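Long-range contacts in L-lactate dehydrogenase (Trichomonas vaginalis, PDB 4UUL), which is a lactate dehydrogenase that in its natural form interconverts pyruvate and lactate with NADH or NAD+, and probably also oxaloacetate and malate: residues B[128-133]-B[184-189]; B[170-175]-B[197-202]; B[283-288]-B[318-323]. The protein carries 1 engineered substitution. One frame throughout, in Å; residues are numbered along the deposited sequence. Where two conformers were deposited one is given.

Interaction 1. Residues B[128-133]-B[184-189]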
loop_
_atom_site.group_PDB
_atom_site.type_symbol
_atom_site.label_atom_id
_atom_site.label_comp_id
_atom_site.label_asym_id
_atom_site.label_seq_id
_atom_site.Cartn_x
_atom_site.Cartn_y
_atom_site.Cartn_z
ATOM N N ILE B 128 9.126 -10.374 11.768
ATOM C CA ILE B 128 8.287 -9.261 12.134
ATOM C C ILE B 128 7.367 -9.605 13.280
ATOM O O ILE B 128 7.217 -8.803 14.217
ATOM C CB ILE B 128 7.489 -8.788 10.924
ATOM C CG1 ILE B 128 8.473 -8.317 9.824
ATOM C CG2 ILE B 128 6.501 -7.683 11.279
ATOM C CD1 ILE B 128 7.916 -8.230 8.457
ATOM N N GLY B 129 6.768 -10.775 13.254
ATOM C CA GLY B 129 5.839 -11.181 14.316
ATOM C C GLY B 129 6.513 -11.187 15.682
ATOM O O GLY B 129 7.632 -11.626 15.837
ATOM N N ASN B 130 5.780 -10.694 16.654
ATOM C CA ASN B 130 6.350 -10.579 17.965
ATOM C C ASN B 130 6.271 -11.857 18.796
ATOM O O ASN B 130 5.410 -12.717 18.598
ATOM C CB ASN B 130 5.798 -9.376 18.706
ATOM C CG ASN B 130 6.561 -8.080 18.360
ATOM O OD1 ASN B 130 7.829 -8.028 18.239
ATOM N ND2 ASN B 130 5.787 -7.031 18.180
ATOM N N PRO B 131 7.230 -12.020 19.731
ATOM C CA PRO B 131 8.370 -11.158 20.047
ATOM C C PRO B 131 9.515 -11.377 19.045
ATOM O O PRO B 131 10.054 -12.473 18.964
ATOM C CB PRO B 131 8.760 -11.619 21.467
ATOM C CG PRO B 131 8.351 -13.080 21.524
ATOM C CD PRO B 131 7.173 -13.218 20.618
ATOM N N ASP B 132 9.783 -10.395 18.194
ATOM C CA ASP B 132 10.539 -10.627 16.985
ATOM C C ASP B 132 12.002 -11.017 17.226
ATOM O O ASP B 132 12.492 -11.945 16.588
ATOM C CB ASP B 132 10.392 -9.497 15.952
ATOM C CG ASP B 132 10.835 -8.160 16.434
ATOM O OD1 ASP B 132 11.026 -7.960 17.667
ATOM O OD2 ASP B 132 10.950 -7.285 15.577
ATOM N N ASN B 133 12.747 -10.346 18.119
ATOM C CA ASN B 133 14.121 -10.736 18.299
ATOM C C ASN B 133 14.242 -12.186 18.737
ATOM O O ASN B 133 15.111 -12.926 18.256
ATOM C CB ASN B 133 14.826 -9.895 19.385
ATOM C CG ASN B 133 14.838 -8.408 19.123
ATOM O OD1 ASN B 133 13.775 -7.772 18.983
ATOM N ND2 ASN B 133 16.035 -7.819 19.144
ATOM N N GLY B 184 18.850 -3.005 20.722
ATOM C CA GLY B 184 18.490 -4.056 21.651
ATOM C C GLY B 184 17.232 -4.783 21.279
ATOM O O GLY B 184 17.004 -5.153 20.116
ATOM N N ASN B 185 16.419 -5.019 22.292
ATOM C CA ASN B 185 15.151 -5.761 22.174
ATOM C C ASN B 185 14.019 -4.815 21.830
ATOM O O ASN B 185 14.072 -3.666 22.060
ATOM C CB ASN B 185 14.842 -6.444 23.509
ATOM C CG ASN B 185 13.873 -7.599 23.390
ATOM O OD1 ASN B 185 13.442 -7.944 22.258
ATOM N ND2 ASN B 185 13.472 -8.172 24.535
ATOM N N HIS B 186 12.915 -5.380 21.407
ATOM C CA HIS B 186 11.542 -4.735 21.608
ATOM C C HIS B 186 11.075 -4.864 23.012
ATOM O O HIS B 186 11.748 -5.486 23.845
ATOM C CB HIS B 186 10.540 -5.333 20.689
ATOM C CG HIS B 186 10.626 -4.665 19.352
ATOM N ND1 HIS B 186 11.020 -5.315 18.211
ATOM C CD2 HIS B 186 10.435 -3.370 18.987
ATOM C CE1 HIS B 186 10.971 -4.481 17.186
ATOM N NE2 HIS B 186 10.716 -3.274 17.651
ATOM N N GLY B 187 9.939 -4.314 23.320
ATOM C CA GLY B 187 9.387 -4.352 24.650
ATOM C C GLY B 187 9.968 -3.256 25.446
ATOM O O GLY B 187 10.613 -2.309 24.919
ATOM N N GLU B 188 9.768 -3.419 26.739
ATOM C CA GLU B 188 10.124 -2.460 27.730
ATOM C C GLU B 188 11.582 -2.104 27.689
ATOM O O GLU B 188 11.892 -1.001 28.063
ATOM C CB GLU B 188 9.721 -2.980 29.123
ATOM C CG GLU B 188 8.208 -3.074 29.338
ATOM C CD GLU B 188 7.823 -3.525 30.735
ATOM O OE1 GLU B 188 8.731 -3.774 31.563
ATOM O OE2 GLU B 188 6.610 -3.629 31.001
ATOM N N SER B 189 12.482 -3.009 27.281
ATOM C CA SER B 189 13.885 -2.721 27.377
ATOM C C SER B 189 14.497 -2.026 26.164
ATOM O O SER B 189 15.669 -1.724 26.145
ATOM C CB SER B 189 14.708 -3.977 27.705
ATOM O OG SER B 189 14.836 -4.803 26.591
HETATM O O HOH W 1 14.288 -5.233 18.327
#

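Interaction 2. Residues B[170-175]-B[197-202]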
loop_
_atom_site.group_PDB
_atom_site.type_symbol
_atom_site.label_atom_id
_atom_site.label_comp_id
_atom_site.label_asym_id
_atom_site.label_seq_id
_atom_site.Cartn_x
_atom_site.Cartn_y
_atom_site.Cartn_z
ATOM N N LEU B 170 11.658 19.381 17.218
ATOM C CA LEU B 170 12.645 20.384 16.832
ATOM C C LEU B 170 12.186 21.355 15.736
ATOM O O LEU B 170 12.895 22.302 15.428
ATOM C CB LEU B 170 13.890 19.657 16.331
ATOM C CG LEU B 170 14.669 18.813 17.363
ATOM C CD1 LEU B 170 15.599 17.865 16.620
ATOM C CD2 LEU B 170 15.450 19.682 18.341
ATOM N N GLY B 171 11.042 21.089 15.122
ATOM C CA GLY B 171 10.520 21.921 14.053
ATOM C C GLY B 171 11.369 21.877 12.792
ATOM O O GLY B 171 11.588 22.887 12.128
ATOM N N VAL B 172 11.838 20.686 12.447
ATOM C CA VAL B 172 12.574 20.455 11.203
ATOM C C VAL B 172 11.927 19.278 10.478
ATOM O O VAL B 172 11.060 18.624 11.041
ATOM C CB VAL B 172 14.086 20.219 11.454
ATOM C CG1 VAL B 172 14.709 21.456 12.150
ATOM C CG2 VAL B 172 14.344 18.926 12.255
ATOM N N ASP B 173 12.369 19.032 9.241
ATOM C CA ASP B 173 11.969 17.868 8.456
ATOM C C ASP B 173 12.732 16.649 8.931
ATOM O O ASP B 173 13.829 16.763 9.492
ATOM C CB ASP B 173 12.327 18.077 6.986
ATOM C CG ASP B 173 11.415 19.064 6.292
ATOM O OD1 ASP B 173 10.576 19.704 6.962
ATOM O OD2 ASP B 173 11.554 19.182 5.064
ATOM N N VAL B 174 12.186 15.458 8.729
ATOM C CA VAL B 174 12.924 14.249 9.100
ATOM C C VAL B 174 14.275 14.134 8.405
ATOM O O VAL B 174 15.226 13.637 9.002
ATOM C CB VAL B 174 12.109 12.923 8.905
ATOM C CG1 VAL B 174 10.936 12.850 9.881
ATOM C CG2 VAL B 174 11.639 12.747 7.492
ATOM N N LYS B 175 14.405 14.631 7.183
ATOM C CA LYS B 175 15.691 14.562 6.496
ATOM C C LYS B 175 16.802 15.360 7.175
ATOM O O LYS B 175 17.983 15.138 6.875
ATOM C CB LYS B 175 15.574 15.072 5.073
ATOM C CG LYS B 175 15.286 16.560 5.003
ATOM C CD LYS B 175 15.373 17.057 3.580
ATOM C CE LYS B 175 14.986 18.546 3.463
ATOM N NZ LYS B 175 15.843 19.497 4.195
ATOM N N ALA B 197 22.495 11.722 18.125
ATOM C CA ALA B 197 21.738 12.361 17.064
ATOM C C ALA B 197 22.091 13.832 16.872
ATOM O O ALA B 197 22.358 14.578 17.834
ATOM C CB ALA B 197 20.263 12.230 17.339
ATOM N N THR B 198 22.073 14.237 15.615
ATOM C CA THR B 198 22.281 15.629 15.259
ATOM C C THR B 198 21.126 16.107 14.390
ATOM O O THR B 198 20.341 15.314 13.877
ATOM C CB THR B 198 23.590 15.859 14.487
ATOM O OG1 THR B 198 23.675 14.956 13.372
ATOM C CG2 THR B 198 24.807 15.671 15.410
ATOM N N PHE B 199 20.981 17.431 14.296
ATOM C CA PHE B 199 19.972 17.999 13.425
ATOM C C PHE B 199 20.493 19.313 12.869
ATOM O O PHE B 199 21.314 19.986 13.486
ATOM C CB PHE B 199 18.652 18.190 14.161
ATOM C CG PHE B 199 18.632 19.321 15.155
ATOM C CD1 PHE B 199 19.276 19.232 16.379
ATOM C CD2 PHE B 199 17.972 20.499 14.839
ATOM C CE1 PHE B 199 19.268 20.297 17.254
ATOM C CE2 PHE B 199 17.967 21.564 15.720
ATOM C CZ PHE B 199 18.593 21.443 16.936
ATOM N N THR B 200 19.974 19.670 11.700
ATOM C CA THR B 200 20.339 20.884 11.012
ATOM C C THR B 200 19.102 21.757 10.973
ATOM O O THR B 200 18.047 21.353 10.495
ATOM C CB THR B 200 20.763 20.587 9.557
ATOM O OG1 THR B 200 21.867 19.672 9.553
ATOM C CG2 THR B 200 21.133 21.873 8.822
ATOM N N LYS B 201 19.250 22.994 11.416
ATOM C CA LYS B 201 18.163 23.949 11.394
ATOM C C LYS B 201 18.801 25.278 11.058
ATOM O O LYS B 201 19.712 25.751 11.751
ATOM C CB LYS B 201 17.463 24.006 12.750
ATOM C CG LYS B 201 16.112 24.661 12.714
ATOM C CD LYS B 201 15.434 24.666 14.096
ATOM C CE LYS B 201 13.988 25.139 13.971
ATOM N NZ LYS B 201 13.231 25.092 15.259
ATOM N N GLU B 202 18.340 25.875 9.962
ATOM C CA GLU B 202 18.809 27.182 9.564
ATOM C C GLU B 202 20.329 27.206 9.446
ATOM O O GLU B 202 20.976 28.163 9.835
ATOM C CB GLU B 202 18.274 28.256 10.534
ATOM C CG GLU B 202 16.744 28.354 10.437
ATOM C CD GLU B 202 16.084 28.979 11.628
ATOM O OE1 GLU B 202 16.666 29.940 12.191
ATOM O OE2 GLU B 202 14.949 28.553 11.971
#

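Interaction 3. Residues B[283-288]-B[318-323]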
loop_
_atom_site.group_PDB
_atom_site.type_symbol
_atom_site.label_atom_id
_atom_site.label_comp_id
_atom_site.label_asym_id
_atom_site.label_seq_id
_atom_site.Cartn_x
_atom_site.Cartn_y
_atom_site.Cartn_z
ATOM N N VAL B 283 22.317 -13.754 20.868
ATOM C CA VAL B 283 20.959 -13.275 20.727
ATOM C C VAL B 283 20.880 -12.463 19.420
ATOM O O VAL B 283 21.895 -12.252 18.754
ATOM C CB VAL B 283 20.500 -12.437 21.911
ATOM C CG1 VAL B 283 20.388 -13.286 23.174
ATOM C CG2 VAL B 283 21.409 -11.234 22.137
ATOM N N VAL B 284 19.669 -12.016 19.102
ATOM C CA VAL B 284 19.385 -11.114 17.986
ATOM C C VAL B 284 19.118 -9.761 18.624
ATOM O O VAL B 284 18.252 -9.636 19.498
ATOM C CB VAL B 284 18.221 -11.643 17.147
ATOM C CG1 VAL B 284 17.758 -10.596 16.110
ATOM C CG2 VAL B 284 18.586 -12.951 16.503
ATOM N N PHE B 285 19.866 -8.733 18.196
ATOM C CA PHE B 285 19.952 -7.463 18.918
ATOM C C PHE B 285 19.904 -6.343 17.879
ATOM O O PHE B 285 20.592 -6.433 16.861
ATOM C CB PHE B 285 21.299 -7.489 19.657
ATOM C CG PHE B 285 21.512 -6.387 20.685
ATOM C CD1 PHE B 285 21.908 -5.091 20.315
ATOM C CD2 PHE B 285 21.392 -6.674 22.034
ATOM C CE1 PHE B 285 22.122 -4.128 21.261
ATOM C CE2 PHE B 285 21.614 -5.689 22.974
ATOM C CZ PHE B 285 21.968 -4.433 22.615
ATOM N N SER B 286 19.075 -5.314 18.117
ATOM C CA SER B 286 19.031 -4.217 17.177
ATOM C C SER B 286 20.263 -3.324 17.318
ATOM O O SER B 286 20.629 -2.902 18.429
ATOM C CB SER B 286 17.752 -3.392 17.376
ATOM O OG SER B 286 17.692 -2.383 16.381
ATOM N N PHE B 287 20.947 -3.136 16.199
ATOM C CA PHE B 287 22.143 -2.283 16.091
ATOM C C PHE B 287 21.929 -1.226 15.020
ATOM O O PHE B 287 21.127 -1.446 14.095
ATOM C CB PHE B 287 23.345 -3.092 15.603
ATOM C CG PHE B 287 23.983 -4.022 16.635
ATOM C CD1 PHE B 287 24.903 -3.558 17.530
ATOM C CD2 PHE B 287 23.655 -5.357 16.678
ATOM C CE1 PHE B 287 25.521 -4.379 18.440
ATOM C CE2 PHE B 287 24.284 -6.214 17.586
ATOM C CZ PHE B 287 25.227 -5.724 18.437
ATOM N N PRO B 288 22.699 -0.135 15.096
ATOM C CA PRO B 288 22.778 0.757 13.924
ATOM C C PRO B 288 23.552 0.064 12.811
ATOM O O PRO B 288 24.709 -0.371 13.024
ATOM C CB PRO B 288 23.516 1.967 14.455
ATOM C CG PRO B 288 24.429 1.391 15.529
ATOM C CD PRO B 288 23.653 0.207 16.161
ATOM N N LYS B 318 20.753 -8.265 28.742
ATOM C CA LYS B 318 20.341 -9.224 29.773
ATOM C C LYS B 318 18.910 -9.722 29.487
ATOM O O LYS B 318 18.604 -10.914 29.571
ATOM C CB LYS B 318 20.440 -8.547 31.164
ATOM C CG LYS B 318 20.035 -9.447 32.302
ATOM C CD LYS B 318 20.314 -8.723 33.646
ATOM C CE LYS B 318 19.929 -9.500 34.891
ATOM N NZ LYS B 318 18.523 -9.784 34.969
ATOM N N ASP B 319 18.017 -8.802 29.117
ATOM C CA ASP B 319 16.629 -9.129 28.792
ATOM C C ASP B 319 16.565 -10.127 27.640
ATOM O O ASP B 319 15.842 -11.136 27.722
ATOM C CB ASP B 319 15.915 -7.845 28.422
ATOM C CG ASP B 319 14.488 -7.989 28.143
ATOM O OD1 ASP B 319 13.817 -8.784 28.802
ATOM O OD2 ASP B 319 13.967 -7.256 27.248
ATOM N N LEU B 320 17.345 -9.913 26.586
ATOM C CA LEU B 320 17.326 -10.844 25.450
ATOM C C LEU B 320 17.820 -12.214 25.817
ATOM O O LEU B 320 17.239 -13.202 25.373
ATOM C CB LEU B 320 18.121 -10.266 24.304
ATOM C CG LEU B 320 17.395 -9.177 23.526
ATOM C CD1 LEU B 320 18.409 -8.297 22.802
ATOM C CD2 LEU B 320 16.413 -9.787 22.576
ATOM N N PHE B 321 18.873 -12.305 26.624
ATOM C CA PHE B 321 19.354 -13.620 27.002
ATOM C C PHE B 321 18.291 -14.335 27.845
ATOM O O PHE B 321 18.119 -15.557 27.768
ATOM C CB PHE B 321 20.725 -13.535 27.725
ATOM C CG PHE B 321 21.859 -13.463 26.742
ATOM C CD1 PHE B 321 22.378 -14.612 26.153
ATOM C CD2 PHE B 321 22.348 -12.233 26.334
ATOM C CE1 PHE B 321 23.383 -14.572 25.200
ATOM C CE2 PHE B 321 23.326 -12.155 25.344
ATOM C CZ PHE B 321 23.861 -13.315 24.807
ATOM N N HIS B 322 17.611 -13.593 28.693
ATOM C CA HIS B 322 16.523 -14.165 29.492
ATOM C C HIS B 322 15.365 -14.665 28.615
ATOM O O HIS B 322 14.849 -15.758 28.840
ATOM C CB HIS B 322 16.047 -13.145 30.497
ATOM C CG HIS B 322 15.026 -13.689 31.408
ATOM N ND1 HIS B 322 15.234 -14.829 32.150
ATOM C CD2 HIS B 322 13.763 -13.293 31.668
ATOM C CE1 HIS B 322 14.141 -15.113 32.825
ATOM N NE2 HIS B 322 13.242 -14.185 32.571
ATOM N N GLU B 323 14.952 -13.893 27.629
ATOM C CA GLU B 323 13.886 -14.347 26.761
ATOM C C GLU B 323 14.270 -15.638 26.027
ATOM O O GLU B 323 13.469 -16.556 25.845
ATOM C CB GLU B 323 13.476 -13.322 25.715
ATOM C CG GLU B 323 12.864 -12.045 26.265
ATOM C CD GLU B 323 12.150 -11.242 25.186
ATOM O OE1 GLU B 323 12.156 -11.643 23.989
ATOM O OE2 GLU B 323 11.552 -10.224 25.517
#

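Interaction 1. Residues B[128-133]-B[184-189]
Asp132 OD1 accepts two N-H groups. The shorter bond comes from His186 ND1, 2.7 Å from Asp132 OD1 with an N-H...O angle of 151°. It uses the syn lone pair of the carboxylate, and the oxygen lies at the ring edge, in the imidazole plane. The carboxylate itself is turned 32° from that plane. The second bond, a weak one of 3.0 Å, comes from the backbone N of Asn133 to the same Asp132 OD1. It is possible because Asp132 CG sits between its own backbone N and carbonyl carbon (chi1 60°), which folds the carboxylate back over the start of helix 132-141. Two residues earlier, in one of the two conformers of Asn130, Asn130 OD1 accepts Asp132 N at 3.1 Å, an Asx turn across the cis peptide before Pro131.

Asn133 makes the other crossing bond, from its ND2 to Gly184 O at 3.0 Å. The same ND2 also donates to Val284 O, and these two acceptors define which end of the amide is nitrogen. Asn133 OD1 is left facing Asn185 OD1 at 3.3 Å, a meeting of two acceptors. A water 2.7 Å from Asn133 OD1 can donate to it, and lies within reach of Gly184 O as well. Asn185 is held from its other side, where ND2 donates to Asp319.

His186 is the predicted proton acceptor, and its NE2 is hydrogen-bonded to Asp158. Asn130 and Asp132 bind NADH in another structure of this protein, although no cofactor is bound here. The contact therefore joins the nucleotide-binding half to the C-terminal half at the active site. With carboxylates bonded to both ring nitrogens, the imidazole has its rotation fixed in this apo form.

Interaction 2. Residues B[170-175]-B[197-202]
Leu170 sits on one face of Phe199, with both methyls over the ring. Leu170 CD1 rests 3.7 Å from Phe199 CG, at the root of the ring. Leu170 CD2 lies farther out, 4.0 Å from the Phe199 ring centroid and 14° off its normal, a CH-pi contact. Val172 CG1 approaches the same ring at its edge, and touches Lys201 CG more closely, at 3.5 Å. This apolar part is the compact side of the contact.

The other side is polar and nearer solvent. Lys201 leaves the strand with CG anti to its backbone N (chi1 -164°) and stays extended to its tip. That reach brings Lys201 NZ within 2.8 Å of Leu170 O, to which it donates. The ammonium lies near the exposed Gly171, whose positive phi closes a Schellman motif at the end of the helix. A positive charge here probably interacts well with the helix C-terminus.

The contact thus ties the end of helix 156-170 to strand 198-201. Val208 and Val211 of helix 208-211 also pack on Phe199, and Val177 of strand 177-183 packs on Val172.

Interaction 3. Residues B[283-288]-B[318-323]
Strand 284-291 presents its beginning to the middle of the long C-terminal helix 307-337, with the CA atoms of Val283 and Leu320 6.4 Å apart. This is strand-on-helix packing in the alpha/beta C-terminal domain of the lactate/malate dehydrogenase fold. The strand is the central one of a three-stranded antiparallel sheet, and Val283 and Phe285 bond through their backbones to Val271 and Ile269 on the strand 265-270 side. The two segments meet through apolar side chains at the start of the strand, and the chain runs away from the helix segment toward Pro288.

Leu320 points from the helix toward the strand. Its CD1 methyl touches Phe285 CD2 at 3.5 Å, approaching that ring obliquely. Leu320 CD1 and CD2 both also lie 3.6 Å from Val284 O, on the same side of it. Phe285 has its CG anti to the backbone N (chi1 -169°), which swings the ring toward the helix, where Leu313, Thr316 and Glu317 also touch it. On the strand itself, Phe285 CD1 lies over one face of the Phe287 ring, toward its rim.

Val283 packs against both Leu320 and Phe321. Its CG1 is 3.9 Å from Leu320 CB. The same methyl stands over the middle of the ring of Phe321, the next residue: Val283 CG1 is 3.6 Å from the Phe321 centroid and only 1° off the ring normal, a centred CH-pi contact.

How the interactions relate
Interactions 1 and 3 form one continuous buried region, their centres about 9 Å apart. Gly184 O accepts Ser286 N at 2.9 Å, which ties the start of the loop bearing the predicted proton acceptor His186 to strand 284-291. Ser189 OG is 2.7 Å from Asp319 OD2, a probable hydrogen bond that ties the loop to helix 307-337. Leu320 packs on Asn185, with its side chain about 8 Å from that of His186. Interaction 2 lies apart, its centre about 28 Å from interaction 1 and 30 Å from interaction 3. It touches neither, although its segments alternate along the chain with those of interaction 1.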